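Local coordinates for IL-4-inducing protein (Schistosoma mansoni, PDB 4EL6), which binds IgE through a beta/gamma-crystallin fold and thereby triggers interleukin-4 release from basophils without any need for antigen, at residues Y56-N60 and V61-G65; D77-T80 and K81-F84. All blocks are in the same frame, centred on the assembly; numbering follows the deposited sequence.

Contact 1 (Y56-N60 and V61-G65); sequences YLFDN and VNYTG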
loop_
_atom_site.group_PDB
_atom_site.type_symbol
_atom_site.label_atom_id
_atom_site.label_comp_id
_atom_site.label_asym_id
_atom_site.label_seq_id
_atom_site.Cartn_x
_atom_site.Cartn_y
_atom_site.Cartn_z
ATOM N N TYR A 56 3.182 3.055 1.952
ATOM C CA TYR A 56 2.200 4.129 1.995
ATOM C C TYR A 56 1.438 4.232 0.683
ATOM O O TYR A 56 2.005 4.244 -0.437
ATOM C CB TYR A 56 2.911 5.450 2.265
ATOM C CG TYR A 56 3.293 5.650 3.709
ATOM C CD1 TYR A 56 2.304 5.724 4.678
ATOM C CD2 TYR A 56 4.640 5.734 4.094
ATOM C CE1 TYR A 56 2.647 5.924 6.010
ATOM C CE2 TYR A 56 4.944 5.883 5.439
ATOM C CZ TYR A 56 3.938 6.048 6.334
ATOM O OH TYR A 56 4.273 6.223 7.670
ATOM N N LEU A 57 0.122 4.305 0.808
ATOM C CA LEU A 57 -0.790 4.535 -0.320
ATOM C C LEU A 57 -1.397 5.915 -0.199
ATOM O O LEU A 57 -1.738 6.332 0.914
ATOM C CB LEU A 57 -1.964 3.563 -0.287
ATOM C CG LEU A 57 -1.671 2.139 0.046
ATOM C CD1 LEU A 57 -2.885 1.235 0.034
ATOM C CD2 LEU A 57 -0.687 1.601 -0.853
ATOM N N PHE A 58 -1.488 6.650 -1.304
ATOM C CA PHE A 58 -1.905 7.998 -1.338
ATOM C C PHE A 58 -3.042 8.214 -2.314
ATOM O O PHE A 58 -3.075 7.557 -3.380
ATOM C CB PHE A 58 -0.730 8.864 -1.870
ATOM C CG PHE A 58 0.457 8.858 -0.975
ATOM C CD1 PHE A 58 1.430 7.870 -1.118
ATOM C CD2 PHE A 58 0.652 9.872 -0.001
ATOM C CE1 PHE A 58 2.565 7.896 -0.340
ATOM C CE2 PHE A 58 1.769 9.860 0.808
ATOM C CZ PHE A 58 2.698 8.852 0.676
ATOM N N ASP A 59 -3.979 9.152 -2.020
ATOM C CA ASP A 59 -5.081 9.384 -2.958
ATOM C C ASP A 59 -4.794 10.507 -3.950
ATOM O O ASP A 59 -5.680 10.831 -4.737
ATOM C CB ASP A 59 -6.436 9.580 -2.261
ATOM C CG ASP A 59 -6.677 11.039 -1.788
ATOM O OD1 ASP A 59 -5.721 11.822 -1.577
ATOM O OD2 ASP A 59 -7.888 11.395 -1.632
ATOM N N ASN A 60 -3.546 11.030 -3.977
ATOM C CA ASN A 60 -3.157 11.931 -5.055
ATOM C C ASN A 60 -1.811 11.548 -5.511
ATOM O O ASN A 60 -1.192 10.637 -4.965
ATOM C CB ASN A 60 -3.222 13.342 -4.555
ATOM C CG ASN A 60 -3.304 14.353 -5.658
ATOM O OD1 ASN A 60 -3.297 14.067 -6.851
ATOM N ND2 ASN A 60 -3.461 15.588 -5.232
ATOM N N VAL A 61 -1.437 12.060 -6.652
ATOM C CA VAL A 61 -0.116 11.727 -7.231
ATOM C C VAL A 61 1.051 12.351 -6.437
ATOM O O VAL A 61 0.887 13.246 -5.574
ATOM C CB VAL A 61 -0.067 12.156 -8.712
ATOM C CG1 VAL A 61 -1.163 11.496 -9.532
ATOM C CG2 VAL A 61 -0.103 13.681 -8.800
ATOM N N ASN A 62 2.239 11.810 -6.678
ATOM C CA ASN A 62 3.451 12.340 -6.126
ATOM C C ASN A 62 3.443 12.399 -4.585
ATOM O O ASN A 62 4.004 13.303 -3.990
ATOM C CB ASN A 62 3.820 13.655 -6.793
ATOM C CG ASN A 62 4.051 13.483 -8.322
ATOM O OD1 ASN A 62 4.475 12.437 -8.798
ATOM N ND2 ASN A 62 3.670 14.477 -9.039
ATOM N N TYR A 63 2.831 11.377 -3.993
ATOM C CA TYR A 63 2.944 11.106 -2.548
ATOM C C TYR A 63 2.340 12.273 -1.803
ATOM O O TYR A 63 2.880 12.730 -0.809
ATOM C CB TYR A 63 4.390 10.830 -2.173
ATOM C CG TYR A 63 5.073 9.918 -3.191
ATOM C CD1 TYR A 63 4.606 8.611 -3.412
ATOM C CD2 TYR A 63 6.156 10.366 -3.919
ATOM C CE1 TYR A 63 5.196 7.799 -4.367
ATOM C CE2 TYR A 63 6.754 9.527 -4.925
ATOM C CZ TYR A 63 6.273 8.271 -5.117
ATOM O OH TYR A 63 6.837 7.378 -5.995
ATOM N N THR A 64 1.162 12.666 -2.261
ATOM C CA THR A 64 0.419 13.671 -1.561
ATOM C C THR A 64 -1.007 13.186 -1.368
ATOM O O THR A 64 -1.445 12.199 -1.928
ATOM C CB THR A 64 0.375 15.010 -2.378
ATOM O OG1 THR A 64 -0.411 14.830 -3.595
ATOM C CG2 THR A 64 1.768 15.543 -2.690
ATOM N N GLY A 65 -1.758 13.958 -0.585
ATOM C CA GLY A 65 -3.165 13.600 -0.340
ATOM C C GLY A 65 -3.341 12.760 0.916
ATOM O O GLY A 65 -2.500 12.785 1.835
#
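The ring of F58 receives the backbone of Y63 on one face: CA of Y63 stands 3.5 Å from the F58 ring centroid and only 7° off the ring normal, a CH-pi contact. The carbonyl carbon of Y63 lies over the same face, 3.4 Å from F58 CD2. The Y63 side chain then turns its edge toward the F58 face in an offset edge-to-face pair, planes at 69°, its CD1 coming 3.8 Å from F58 CE1. Because Y63 CG sits beside its own backbone N (chi1 -43°), the tyrosine ring runs out past the rim of the phenylalanine instead of covering it.

Polar bonds shape the bend further out. N60 OD1 accepts V61 N at 2.7 Å, the donor lying well above the carbonyl plane. T64 OG1 donates to V61 O over 2.8 Å, nearly straight along the carbonyl and in its plane, while N60 CB packs against T64 OG1 at 3.3 Å. A weak bond from N60 N to T64 O closes the loop. N62 and Y63 both have left-handed helical backbone angles, and G65 has a positive phi suited to glycine; D59 OD1 lies 3.4 Å from G65 CA and is bonded to R66 N.

Aromatic F58, aromatic Y63 and G65 fit the Y/F-x-x-x-x-Y/F-x-G signature of the crystallin Greek key, whose folded hairpin this is. The hairpin joins strand 52-58 to strand 67-71, and S89 at the start of strand 89-95 ties it down, its OG bonded to N60 O and Y63 N.

Contact 2 (D77-T80 and K81-F84); sequences DDFT and KSGF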
loop_
_atom_site.group_PDB
_atom_site.type_symbol
_atom_site.label_atom_id
_atom_site.label_comp_id
_atom_site.label_asym_id
_atom_site.label_seq_id
_atom_site.Cartn_x
_atom_site.Cartn_y
_atom_site.Cartn_z
ATOM N N ASP A 77 -8.782 -5.662 4.780
ATOM C CA ASP A 77 -9.672 -6.610 4.164
ATOM C C ASP A 77 -10.762 -5.987 3.292
ATOM O O ASP A 77 -11.307 -6.646 2.406
ATOM C CB ASP A 77 -10.358 -7.422 5.287
ATOM C CG ASP A 77 -9.433 -8.399 5.981
ATOM O OD1 ASP A 77 -8.433 -8.890 5.373
ATOM O OD2 ASP A 77 -9.795 -8.729 7.147
ATOM N N ASP A 78 -11.149 -4.775 3.621
ATOM C CA ASP A 78 -12.128 -4.057 2.757
ATOM C C ASP A 78 -11.657 -2.629 2.525
ATOM O O ASP A 78 -11.919 -1.675 3.288
ATOM C CB ASP A 78 -13.568 -4.068 3.286
ATOM C CG ASP A 78 -14.520 -3.432 2.322
ATOM O OD1 ASP A 78 -14.067 -2.810 1.303
ATOM O OD2 ASP A 78 -15.741 -3.686 2.487
ATOM N N PHE A 79 -10.876 -2.512 1.454
ATOM C CA PHE A 79 -10.204 -1.257 1.172
ATOM C C PHE A 79 -11.217 -0.179 0.721
ATOM O O PHE A 79 -10.982 0.980 0.879
ATOM C CB PHE A 79 -9.192 -1.451 0.085
ATOM C CG PHE A 79 -8.277 -0.255 -0.096
ATOM C CD1 PHE A 79 -7.249 -0.071 0.779
ATOM C CD2 PHE A 79 -8.476 0.683 -1.113
ATOM C CE1 PHE A 79 -6.403 1.031 0.665
ATOM C CE2 PHE A 79 -7.609 1.765 -1.248
ATOM C CZ PHE A 79 -6.624 1.965 -0.339
ATOM N N THR A 80 -12.362 -0.624 0.240
ATOM C CA THR A 80 -13.422 0.273 -0.189
ATOM C C THR A 80 -13.949 1.066 0.973
ATOM O O THR A 80 -14.551 2.109 0.750
ATOM C CB THR A 80 -14.566 -0.432 -1.002
ATOM O OG1 THR A 80 -15.509 -1.031 -0.107
ATOM C CG2 THR A 80 -14.013 -1.503 -1.962
ATOM N N LYS A 81 -13.769 0.564 2.194
ATOM C CA LYS A 81 -14.201 1.188 3.422
ATOM C C LYS A 81 -13.129 1.871 4.234
ATOM O O LYS A 81 -13.367 2.373 5.354
ATOM C CB LYS A 81 -14.943 0.162 4.277
ATOM C CG LYS A 81 -16.252 -0.280 3.642
ATOM C CD LYS A 81 -16.934 -1.270 4.584
ATOM C CE LYS A 81 -18.324 -1.625 4.085
ATOM N NZ LYS A 81 -18.813 -2.835 4.833
ATOM N N SER A 82 -11.954 2.021 3.620
ATOM C CA SER A 82 -10.841 2.672 4.248
ATOM C C SER A 82 -11.005 4.190 4.005
ATOM O O SER A 82 -12.076 4.640 3.558
ATOM C CB SER A 82 -9.536 2.081 3.724
ATOM O OG SER A 82 -9.223 2.528 2.426
ATOM N N GLY A 83 -9.961 4.943 4.241
ATOM C CA GLY A 83 -9.987 6.402 4.135
ATOM C C GLY A 83 -10.326 6.926 2.775
ATOM O O GLY A 83 -10.914 8.015 2.665
ATOM N N PHE A 84 -9.896 6.179 1.742
ATOM C CA PHE A 84 -10.207 6.481 0.325
ATOM C C PHE A 84 -10.156 5.202 -0.494
ATOM O O PHE A 84 -9.507 4.197 -0.142
ATOM C CB PHE A 84 -9.231 7.495 -0.237
ATOM C CG PHE A 84 -7.817 7.075 -0.108
ATOM C CD1 PHE A 84 -7.070 7.347 1.049
ATOM C CD2 PHE A 84 -7.182 6.391 -1.143
ATOM C CE1 PHE A 84 -5.746 6.986 1.121
ATOM C CE2 PHE A 84 -5.868 6.020 -1.050
ATOM C CZ PHE A 84 -5.153 6.282 0.064
HETATM O O HOH W 1 -16.668 -5.486 4.162
HETATM O O HOH W 2 -13.450 4.591 1.306
#
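K81 N and S82 N reach back to D78 O and F79 O, closing two overlapping type I turns that make a short 3-10 segment in the loop leading from strand 75-76 to strand 89-95 of the crystallin fold. The first bond measures 3.1 Å with an N-H...O angle of 151°.

D78 adds side-chain hydrogen bonds to the first turn. Its CG is anti to the backbone N (chi1 -175°), which swings the carboxylate forward over the turn. There OD1 takes T80 OG1 on its syn side at 2.7 Å and, weakly, T80 N, the latter with the connectivity of an Asx turn. A water donates to both T80 O and S82 O, bridging the two carbonyls where the chain leaves the 3-10 segment.

The charged pair is loose. The extended K81 chain crosses D78, so that its CD touches D78 OD2 at 3.4 Å, yet K81 NZ remains 4.0 Å from the same OD2, a long salt bridge. A second water sits 2.6 Å from D78 OD2 and binds NZ only weakly.

Aromatic packing involves the two buried residues, F79 and F84. The F79 edge points at the F84 face, planes at 87°, with F79 CZ 4.2 Å from F84 CE2. F79 CE2 also approaches F84 O.

The S82 hydroxyl joins polar and aromatic parts: OG stands 3.5 Å above the F79 ring plane, over its centre, while donating in the carbonyl plane to a lone pair of F79 O, the atom that also accepts S82 N.

How the contacts relate
Contact 1 lies mainly at the surface, with F58 its one buried touching residue; contact 2 is partly buried, through F79 and F84. They follow one another along the chain with centres about 15 Å apart, and converge on strands of the three-stranded sheet: contact 1 opens on strand 52-58, while the loop of contact 2 runs on to strand 89-95. Both rings of contact 2 pack against residues of 56-60: F79 CE1 lies 3.6 Å from L57 CD1, and F84 CD2 3.5 Å from D59 CB. Each contact combines an edge-to-face aromatic pair with hydrogen bonds, but only contact 1 sets a backbone CA over a ring, while contact 2 adds 3-10 turn bonds and a long D78-K81 salt bridge.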